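WbbM protein (Klebsiella pneumoniae, PDB 6U4B) is a trimeric, bifunctional glycosyltransferase that polymerises O-antigen polysaccharide, pairing a DUF4422 region with one of the glycosyltransferase family 8 type. Local coordinates at residues 86-91 with 98-103; 158-163 with 169-174. One frame throughout, in Å; residues are numbered along the deposited sequence.

Contact 1. Residues 86-91 with 98-103; sequences YWVWKN and VGFMHY
Val88 of helix 82-91 meets Val98 and Phe100 of strand 97-102 in a helix-on-sheet contact, part of the alpha/beta core of the DUF4422 region, where the helix lies against a mixed sheet. The strand pairs in parallel with strand 29-35 on one edge and antiparallel with strand 216-219 on the other. Of the helix residues, Val88 turns its CB toward the strand, and its atoms divide the work. CB lies 4.0 Å from CZ of Phe100. CG1 stands anti to the backbone N (chi1 174°), which carries it toward Val98, whose own CG1 is 4.1 Å away; the two side chains pass alongside one another, pointing opposite ways. CG2, beside the backbone N, reaches the Phe100 ring at its edge, near the ring plane, 3.8 Å from CE2. A branched residue suits this place because one methyl can serve each strand neighbour. Val98 and Phe100, two apart on the strand, both face the helix, and glycine between them adds no side chain. All three touching residues are buried, and the contact is purely apolar. Phe216 and His85 also meet the Phe100 ring, while Tyr32 of the adjoining strand 29-35 and Leu50 of 47-51, one strand further on, touch Val88, widening the hydrophobic layer. At the last turn of the helix Asn91 ND2 bonds the O of Asp70 and also the carbonyl O of Trp87 at 2.8 Å, approaching a lone pair in the carbonyl plane; that Trp87 oxygen also accepts the backbone N of Asn91 at 3.0 Å.

Contact 2. Residues 158-163 with 169-174; sequences WSVTAA and YDHYER
The backbone of 158-163 leaves strand 152-159 at Ser159 and bends into helical torsions over 160-162 without regular helical bonding, while 169-174 runs along the short helix 168-173; the two come closest at Val160 and His171, whose CA atoms are 6.6 Å apart. This is a strand-loop-helix connection at the surface of the DUF4422 region, away from the magnesium sites, and the imidazole of His171 lies between the two arms and makes most of the contact. CG of His171 stands anti to the backbone N (chi1 -168°), which sends the ring out from the helix to the turn. Val160 lies over one face: its branched, apolar side chain can set CG1 above the imidazole in a CH-pi contact, 3.8 Å from the ring centroid and 19° off the ring normal. The Trp158 ring presents CZ3 to His171 NE2 at 3.4 Å; their planes stand at 58°, so the pair is neither a stack nor edge-to-face. The single methyl of Ala163 meets the ring obliquely, CB 3.9 Å from CE1 of His171. Histidine suits the site because its flat ring can pack while ND1 hydrogen-bonds to Ser165 OG in the intervening loop, fixing the ring's rotation. Tyr212 meets the same ring edge-to-face. On the solvent-exposed side Arg174, its chain bent at CD-NE, reaches back to the end of the turn, where NH1 gives the carbonyl O of Ala163 a weak hydrogen bond of 3.3 Å, the oxygen lying at the edge of the guanidinium near its plane.

How the contacts relate
From the N terminus, the chain first lays down strands 29-35 and 47-51, then helix 82-91, and contact 1 closes the short loop that returns it to the beta-sheet as strand 97-102. Only after that loop is complete does contact 2 open, where strand 152-159 ends and turns back through helix 168-173. The two loops are therefore in series, neither nested nor crossing. Both belong to the DUF4422 region and reach one mixed beta-sheet, in which strand 216-219 pairs with both 97-102 and 152-159. The centres of the two contacts lie about 27 Å apart: contact 1 ties a helix to the beta-sheet in a buried contact, contact 2 a short helix to a strand end at the surface.

Contact 1. Residues 86-91 with 98-103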
ATOM      1  N   TYR A  86      41.285 -10.744  13.303  1.00 40.25           N
ATOM      2  CA  TYR A  86      40.942 -11.420  12.054  1.00 42.69           C
ATOM      3  C   TYR A  86      40.775 -10.423  10.914  1.00 43.58           C
ATOM      4  O   TYR A  86      41.287 -10.638   9.808  1.00 44.13           O
ATOM      5  CB  TYR A  86      39.664 -12.242  12.239  1.00 46.04           C
ATOM      6  CG  TYR A  86      39.255 -13.031  11.014  1.00 46.82           C
ATOM      7  CD1 TYR A  86      38.439 -12.469  10.038  1.00 43.36           C
ATOM      8  CD2 TYR A  86      39.685 -14.340  10.832  1.00 47.39           C
ATOM      9  CE1 TYR A  86      38.068 -13.186   8.918  1.00 42.62           C
ATOM     10  CE2 TYR A  86      39.318 -15.064   9.715  1.00 48.40           C
ATOM     11  CZ  TYR A  86      38.510 -14.484   8.762  1.00 48.56           C
ATOM     12  OH  TYR A  86      38.145 -15.203   7.647  1.00 52.33           O
ATOM     13  N   TRP A  87      40.062  -9.321  11.168  1.00 46.22           N
ATOM     14  CA  TRP A  87      39.774  -8.361  10.106  1.00 45.54           C
ATOM     15  C   TRP A  87      41.049  -7.718   9.576  1.00 48.74           C
ATOM     16  O   TRP A  87      41.204  -7.543   8.361  1.00 50.31           O
ATOM     17  CB  TRP A  87      38.806  -7.290  10.609  1.00 40.28           C
ATOM     18  CG  TRP A  87      38.457  -6.273   9.563  1.00 45.95           C
ATOM     19  CD1 TRP A  87      37.451  -6.353   8.643  1.00 42.86           C
ATOM     20  CD2 TRP A  87      39.118  -5.025   9.325  1.00 50.16           C
ATOM     21  NE1 TRP A  87      37.444  -5.232   7.850  1.00 47.66           N
ATOM     22  CE2 TRP A  87      38.457  -4.401   8.248  1.00 50.51           C
ATOM     23  CE3 TRP A  87      40.204  -4.373   9.920  1.00 48.85           C
ATOM     24  CZ2 TRP A  87      38.845  -3.157   7.752  1.00 50.55           C
ATOM     25  CZ3 TRP A  87      40.588  -3.139   9.427  1.00 46.09           C
ATOM     26  CH2 TRP A  87      39.911  -2.545   8.354  1.00 50.98           C
ATOM     27  N   VAL A  88      41.972  -7.353  10.471  1.00 43.65           N
ATOM     28  CA  VAL A  88      43.247  -6.791  10.033  1.00 46.17           C
ATOM     29  C   VAL A  88      44.039  -7.828   9.249  1.00 48.90           C
ATOM     30  O   VAL A  88      44.633  -7.524   8.205  1.00 49.62           O
ATOM     31  CB  VAL A  88      44.042  -6.270  11.246  1.00 43.53           C
ATOM     32  CG1 VAL A  88      45.431  -5.827  10.821  1.00 43.18           C
ATOM     33  CG2 VAL A  88      43.301  -5.127  11.923  1.00 43.97           C
ATOM     34  N   TRP A  89      44.047  -9.072   9.735  1.00 47.19           N
ATOM     35  CA  TRP A  89      44.778 -10.148   9.076  1.00 50.13           C
ATOM     36  C   TRP A  89      44.325 -10.331   7.632  1.00 50.49           C
ATOM     37  O   TRP A  89      45.156 -10.479   6.728  1.00 50.36           O
ATOM     38  CB  TRP A  89      44.594 -11.441   9.873  1.00 51.31           C
ATOM     39  CG  TRP A  89      45.129 -12.684   9.229  1.00 54.01           C
ATOM     40  CD1 TRP A  89      46.245 -12.797   8.452  1.00 57.54           C
ATOM     41  CD2 TRP A  89      44.563 -13.997   9.314  1.00 52.30           C
ATOM     42  NE1 TRP A  89      46.409 -14.101   8.048  1.00 57.04           N
ATOM     43  CE2 TRP A  89      45.389 -14.857   8.564  1.00 54.68           C
ATOM     44  CE3 TRP A  89      43.437 -14.529   9.951  1.00 51.13           C
ATOM     45  CZ2 TRP A  89      45.124 -16.221   8.434  1.00 58.20           C
ATOM     46  CZ3 TRP A  89      43.176 -15.882   9.821  1.00 53.46           C
ATOM     47  CH2 TRP A  89      44.016 -16.712   9.069  1.00 58.30           C
ATOM     48  N   LYS A  90      43.016 -10.306   7.391  1.00 51.07           N
ATOM     49  CA  LYS A  90      42.477 -10.647   6.081  1.00 53.39           C
ATOM     50  C   LYS A  90      42.347  -9.461   5.134  1.00 54.37           C
ATOM     51  O   LYS A  90      42.309  -9.666   3.915  1.00 52.83           O
ATOM     52  CB  LYS A  90      41.101 -11.305   6.232  1.00 51.20           C
ATOM     53  CG  LYS A  90      41.140 -12.676   6.872  1.00 49.99           C
ATOM     54  CD  LYS A  90      42.027 -13.619   6.074  1.00 54.84           C
ATOM     55  CE  LYS A  90      41.933 -15.040   6.599  1.00 49.59           C
ATOM     56  NZ  LYS A  90      42.820 -15.964   5.840  1.00 55.78           N
ATOM     57  N   ASN A  91      42.281  -8.231   5.648  1.00 53.35           N
ATOM     58  CA  ASN A  91      41.901  -7.093   4.823  1.00 60.02           C
ATOM     59  C   ASN A  91      42.896  -5.940   4.811  1.00 60.93           C
ATOM     60  O   ASN A  91      42.873  -5.148   3.862  1.00 61.67           O
ATOM     61  CB  ASN A  91      40.534  -6.550   5.269  1.00 60.67           C
ATOM     62  CG  ASN A  91      39.467  -7.628   5.308  1.00 57.86           C
ATOM     63  OD1 ASN A  91      38.936  -8.029   4.271  1.00 58.99           O
ATOM     64  ND2 ASN A  91      39.148  -8.104   6.506  1.00 52.40           N
ATOM     65  N   VAL A  98      52.535  -4.794  13.577  1.00 58.94           N
ATOM     66  CA  VAL A  98      51.082  -4.804  13.720  1.00 56.51           C
ATOM     67  C   VAL A  98      50.753  -5.020  15.190  1.00 51.52           C
ATOM     68  O   VAL A  98      51.303  -5.924  15.829  1.00 47.40           O
ATOM     69  CB  VAL A  98      50.433  -5.891  12.843  1.00 56.62           C
ATOM     70  CG1 VAL A  98      48.927  -5.922  13.050  1.00 49.78           C
ATOM     71  CG2 VAL A  98      50.764  -5.659  11.376  1.00 60.34           C
ATOM     72  N   GLY A  99      49.848  -4.192  15.723  1.00 48.91           N
ATOM     73  CA  GLY A  99      49.548  -4.220  17.138  1.00 49.07           C
ATOM     74  C   GLY A  99      48.068  -4.037  17.410  1.00 48.97           C
ATOM     75  O   GLY A  99      47.297  -3.621  16.543  1.00 45.97           O
ATOM     76  N   PHE A 100      47.688  -4.361  18.644  1.00 47.26           N
ATOM     77  CA  PHE A 100      46.306  -4.268  19.088  1.00 42.81           C
ATOM     78  C   PHE A 100      46.272  -3.846  20.547  1.00 44.29           C
ATOM     79  O   PHE A 100      47.014  -4.385  21.373  1.00 47.06           O
ATOM     80  CB  PHE A 100      45.563  -5.601  18.920  1.00 39.74           C
ATOM     81  CG  PHE A 100      45.552  -6.113  17.512  1.00 39.19           C
ATOM     82  CD1 PHE A 100      46.551  -6.956  17.064  1.00 41.08           C
ATOM     83  CD2 PHE A 100      44.545  -5.749  16.635  1.00 44.29           C
ATOM     84  CE1 PHE A 100      46.547  -7.429  15.767  1.00 47.06           C
ATOM     85  CE2 PHE A 100      44.532  -6.217  15.337  1.00 46.07           C
ATOM     86  CZ  PHE A 100      45.536  -7.059  14.901  1.00 48.02           C
ATOM     87  N   MET A 101      45.413  -2.877  20.853  1.00 45.07           N
ATOM     88  CA  MET A 101      45.203  -2.409  22.214  1.00 39.26           C
ATOM     89  C   MET A 101      43.708  -2.249  22.450  1.00 40.24           C
ATOM     90  O   MET A 101      42.913  -2.212  21.510  1.00 34.28           O
ATOM     91  CB  MET A 101      45.935  -1.082  22.475  1.00 38.00           C
ATOM     92  CG  MET A 101      47.444  -1.153  22.264  1.00 39.80           C
ATOM     93  SD  MET A 101      48.361   0.322  22.776  1.00 45.33           S
ATOM     94  CE  MET A 101      47.732   1.548  21.632  1.00 42.20           C
ATOM     95  N   HIS A 102      43.329  -2.180  23.723  1.00 46.58           N
ATOM     96  CA  HIS A 102      41.943  -1.918  24.079  1.00 45.25           C
ATOM     97  C   HIS A 102      41.641  -0.429  23.913  1.00 44.69           C
ATOM     98  O   HIS A 102      42.519   0.377  23.598  1.00 44.44           O
ATOM     99  CB  HIS A 102      41.662  -2.392  25.502  1.00 50.12           C
ATOM    100  CG  HIS A 102      42.050  -3.816  25.749  1.00 55.83           C
ATOM    101  ND1 HIS A 102      41.386  -4.878  25.171  1.00 55.23           N
ATOM    102  CD2 HIS A 102      43.040  -4.355  26.500  1.00 57.14           C
ATOM    103  CE1 HIS A 102      41.948  -6.009  25.559  1.00 54.11           C
ATOM    104  NE2 HIS A 102      42.952  -5.720  26.366  1.00 56.68           N
ATOM    105  N   TYR A 103      40.377  -0.049  24.118  1.00 44.19           N
ATOM    106  CA  TYR A 103      39.982   1.342  23.935  1.00 48.94           C
ATOM    107  C   TYR A 103      40.229   2.193  25.173  1.00 46.77           C
ATOM    108  O   TYR A 103      40.414   3.407  25.044  1.00 49.68           O
ATOM    109  CB  TYR A 103      38.504   1.448  23.517  1.00 49.94           C
ATOM    110  CG  TYR A 103      37.481   1.185  24.602  1.00 48.54           C
ATOM    111  CD1 TYR A 103      36.873   2.237  25.279  1.00 46.48           C
ATOM    112  CD2 TYR A 103      37.097  -0.111  24.928  1.00 51.34           C
ATOM    113  CE1 TYR A 103      35.924   2.006  26.260  1.00 49.07           C
ATOM    114  CE2 TYR A 103      36.145  -0.353  25.915  1.00 51.93           C
ATOM    115  CZ  TYR A 103      35.565   0.711  26.577  1.00 54.24           C
ATOM    116  OH  TYR A 103      34.623   0.477  27.554  1.00 59.15           O
TER

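Contact 2. Residues 158-163 with 169-174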
ATOM      1  N   TRP A 158      51.406 -12.083  34.255  1.00 64.35           N
ATOM      2  CA  TRP A 158      50.610 -12.075  35.472  1.00 68.56           C
ATOM      3  C   TRP A 158      50.699 -13.447  36.128  1.00 65.30           C
ATOM      4  O   TRP A 158      50.642 -14.475  35.447  1.00 66.00           O
ATOM      5  CB  TRP A 158      49.152 -11.710  35.169  1.00 77.80           C
ATOM      6  CG  TRP A 158      48.296 -11.564  36.390  1.00 89.30           C
ATOM      7  CD1 TRP A 158      48.336 -10.550  37.304  1.00 94.10           C
ATOM      8  CD2 TRP A 158      47.258 -12.452  36.821  1.00 91.44           C
ATOM      9  NE1 TRP A 158      47.394 -10.757  38.282  1.00 96.43           N
ATOM     10  CE2 TRP A 158      46.718 -11.917  38.009  1.00 95.59           C
ATOM     11  CE3 TRP A 158      46.735 -13.648  36.321  1.00 86.83           C
ATOM     12  CZ2 TRP A 158      45.682 -12.539  38.703  1.00 94.76           C
ATOM     13  CZ3 TRP A 158      45.707 -14.264  37.012  1.00 86.27           C
ATOM     14  CH2 TRP A 158      45.191 -13.708  38.190  1.00 88.80           C
ATOM     15  N   SER A 159      50.846 -13.457  37.448  1.00 63.39           N
ATOM     16  CA  SER A 159      51.048 -14.692  38.194  1.00 68.75           C
ATOM     17  C   SER A 159      49.710 -15.269  38.635  1.00 70.98           C
ATOM     18  O   SER A 159      48.902 -14.577  39.263  1.00 72.51           O
ATOM     19  CB  SER A 159      51.942 -14.445  39.411  1.00 73.35           C
ATOM     20  OG  SER A 159      51.986 -15.584  40.249  1.00 72.65           O
ATOM     21  N   VAL A 160      49.481 -16.545  38.305  1.00 71.49           N
ATOM     22  CA  VAL A 160      48.249 -17.219  38.703  1.00 72.94           C
ATOM     23  C   VAL A 160      48.317 -17.793  40.108  1.00 75.73           C
ATOM     24  O   VAL A 160      47.282 -18.200  40.649  1.00 77.35           O
ATOM     25  CB  VAL A 160      47.894 -18.350  37.720  1.00 71.00           C
ATOM     26  CG1 VAL A 160      47.666 -17.790  36.326  1.00 68.53           C
ATOM     27  CG2 VAL A 160      48.990 -19.404  37.705  1.00 70.52           C
ATOM     28  N   THR A 161      49.504 -17.842  40.717  1.00 78.16           N
ATOM     29  CA  THR A 161      49.609 -18.393  42.064  1.00 82.81           C
ATOM     30  C   THR A 161      49.007 -17.460  43.104  1.00 83.37           C
ATOM     31  O   THR A 161      48.501 -17.925  44.132  1.00 82.57           O
ATOM     32  CB  THR A 161      51.070 -18.697  42.403  1.00 84.92           C
ATOM     33  OG1 THR A 161      51.888 -17.567  42.074  1.00 86.57           O
ATOM     34  CG2 THR A 161      51.553 -19.915  41.632  1.00 82.17           C
ATOM     35  N   ALA A 162      49.047 -16.147  42.860  1.00 88.69           N
ATOM     36  CA  ALA A 162      48.409 -15.210  43.778  1.00 91.54           C
ATOM     37  C   ALA A 162      46.894 -15.365  43.771  1.00 89.84           C
ATOM     38  O   ALA A 162      46.249 -15.188  44.811  1.00 93.74           O
ATOM     39  CB  ALA A 162      48.798 -13.775  43.424  1.00 95.28           C
ATOM     40  N   ALA A 163      46.311 -15.700  42.622  1.00 80.98           N
ATOM     41  CA  ALA A 163      44.876 -15.920  42.523  1.00 76.42           C
ATOM     42  C   ALA A 163      44.442 -17.269  43.081  1.00 76.33           C
ATOM     43  O   ALA A 163      43.246 -17.575  43.052  1.00 75.00           O
ATOM     44  CB  ALA A 163      44.424 -15.794  41.066  1.00 68.07           C
ATOM     45  N   TYR A 169      47.185 -24.194  33.587  1.00 58.43           N
ATOM     46  CA  TYR A 169      46.106 -25.135  33.308  1.00 59.60           C
ATOM     47  C   TYR A 169      45.056 -25.090  34.408  1.00 61.55           C
ATOM     48  O   TYR A 169      43.859 -24.947  34.136  1.00 59.35           O
ATOM     49  CB  TYR A 169      46.667 -26.550  33.159  1.00 57.63           C
ATOM     50  CG  TYR A 169      45.609 -27.610  32.925  1.00 52.72           C
ATOM     51  CD1 TYR A 169      44.988 -28.251  33.990  1.00 51.95           C
ATOM     52  CD2 TYR A 169      45.235 -27.970  31.639  1.00 50.02           C
ATOM     53  CE1 TYR A 169      44.022 -29.214  33.779  1.00 52.59           C
ATOM     54  CE2 TYR A 169      44.273 -28.935  31.420  1.00 53.05           C
ATOM     55  CZ  TYR A 169      43.670 -29.553  32.492  1.00 55.62           C
ATOM     56  OH  TYR A 169      42.708 -30.515  32.276  1.00 56.90           O
ATOM     57  N   ASP A 170      45.493 -25.213  35.662  1.00 62.86           N
ATOM     58  CA  ASP A 170      44.565 -25.180  36.786  1.00 66.76           C
ATOM     59  C   ASP A 170      43.833 -23.847  36.868  1.00 64.66           C
ATOM     60  O   ASP A 170      42.698 -23.791  37.356  1.00 65.95           O
ATOM     61  CB  ASP A 170      45.324 -25.474  38.082  1.00 71.96           C
ATOM     62  CG  ASP A 170      44.410 -25.612  39.281  1.00 74.94           C
ATOM     63  OD1 ASP A 170      43.368 -26.293  39.168  1.00 74.99           O
ATOM     64  OD2 ASP A 170      44.748 -25.054  40.346  1.00 76.39           O
ATOM     65  N   HIS A 171      44.455 -22.768  36.382  1.00 57.16           N
ATOM     66  CA  HIS A 171      43.805 -21.463  36.407  1.00 56.80           C
ATOM     67  C   HIS A 171      42.607 -21.425  35.468  1.00 59.12           C
ATOM     68  O   HIS A 171      41.602 -20.765  35.759  1.00 59.89           O
ATOM     69  CB  HIS A 171      44.808 -20.368  36.043  1.00 53.81           C
ATOM     70  CG  HIS A 171      44.317 -18.981  36.320  1.00 58.85           C
ATOM     71  ND1 HIS A 171      44.027 -18.537  37.591  1.00 62.20           N
ATOM     72  CD2 HIS A 171      44.068 -17.938  35.492  1.00 58.01           C
ATOM     73  CE1 HIS A 171      43.620 -17.281  37.536  1.00 59.71           C
ATOM     74  NE2 HIS A 171      43.636 -16.894  36.273  1.00 59.10           N
ATOM     75  N   TYR A 172      42.694 -22.118  34.330  1.00 57.37           N
ATOM     76  CA  TYR A 172      41.535 -22.208  33.450  1.00 53.10           C
ATOM     77  C   TYR A 172      40.422 -23.016  34.104  1.00 57.40           C
ATOM     78  O   TYR A 172      39.248 -22.635  34.037  1.00 57.79           O
ATOM     79  CB  TYR A 172      41.928 -22.827  32.107  1.00 47.91           C
ATOM     80  CG  TYR A 172      40.905 -22.597  31.008  1.00 49.37           C
ATOM     81  CD1 TYR A 172      39.718 -23.322  30.967  1.00 51.48           C
ATOM     82  CD2 TYR A 172      41.129 -21.655  30.012  1.00 45.25           C
ATOM     83  CE1 TYR A 172      38.782 -23.108  29.968  1.00 48.15           C
ATOM     84  CE2 TYR A 172      40.201 -21.436  29.010  1.00 47.58           C
ATOM     85  CZ  TYR A 172      39.031 -22.166  28.992  1.00 46.42           C
ATOM     86  OH  TYR A 172      38.108 -21.947  27.996  1.00 47.58           O
ATOM     87  N   GLU A 173      40.775 -24.128  34.752  1.00 56.97           N
ATOM     88  CA  GLU A 173      39.760 -25.007  35.322  1.00 59.81           C
ATOM     89  C   GLU A 173      39.012 -24.334  36.465  1.00 62.25           C
ATOM     90  O   GLU A 173      37.799 -24.523  36.615  1.00 64.64           O
ATOM     91  CB  GLU A 173      40.401 -26.310  35.793  1.00 63.84           C
ATOM     92  CG  GLU A 173      39.423 -27.262  36.450  1.00 67.55           C
ATOM     93  CD  GLU A 173      39.942 -28.681  36.509  1.00 71.48           C
ATOM     94  OE1 GLU A 173      40.989 -28.957  35.886  1.00 72.11           O
ATOM     95  OE2 GLU A 173      39.300 -29.520  37.173  1.00 75.26           O
ATOM     96  N   ARG A 174      39.710 -23.545  37.279  1.00 58.12           N
ATOM     97  CA  ARG A 174      39.076 -22.862  38.399  1.00 62.55           C
ATOM     98  C   ARG A 174      38.364 -21.579  37.990  1.00 63.41           C
ATOM     99  O   ARG A 174      37.755 -20.931  38.849  1.00 65.65           O
ATOM    100  CB  ARG A 174      40.118 -22.559  39.477  1.00 62.54           C
ATOM    101  CG  ARG A 174      40.726 -23.801  40.098  1.00 69.09           C
ATOM    102  CD  ARG A 174      42.019 -23.493  40.842  1.00 76.54           C
ATOM    103  NE  ARG A 174      41.816 -22.609  41.986  1.00 81.95           N
ATOM    104  CZ  ARG A 174      42.061 -21.302  41.972  1.00 83.40           C
ATOM    105  NH1 ARG A 174      41.849 -20.575  43.060  1.00 87.29           N
ATOM    106  NH2 ARG A 174      42.518 -20.722  40.871  1.00 78.65           N
TER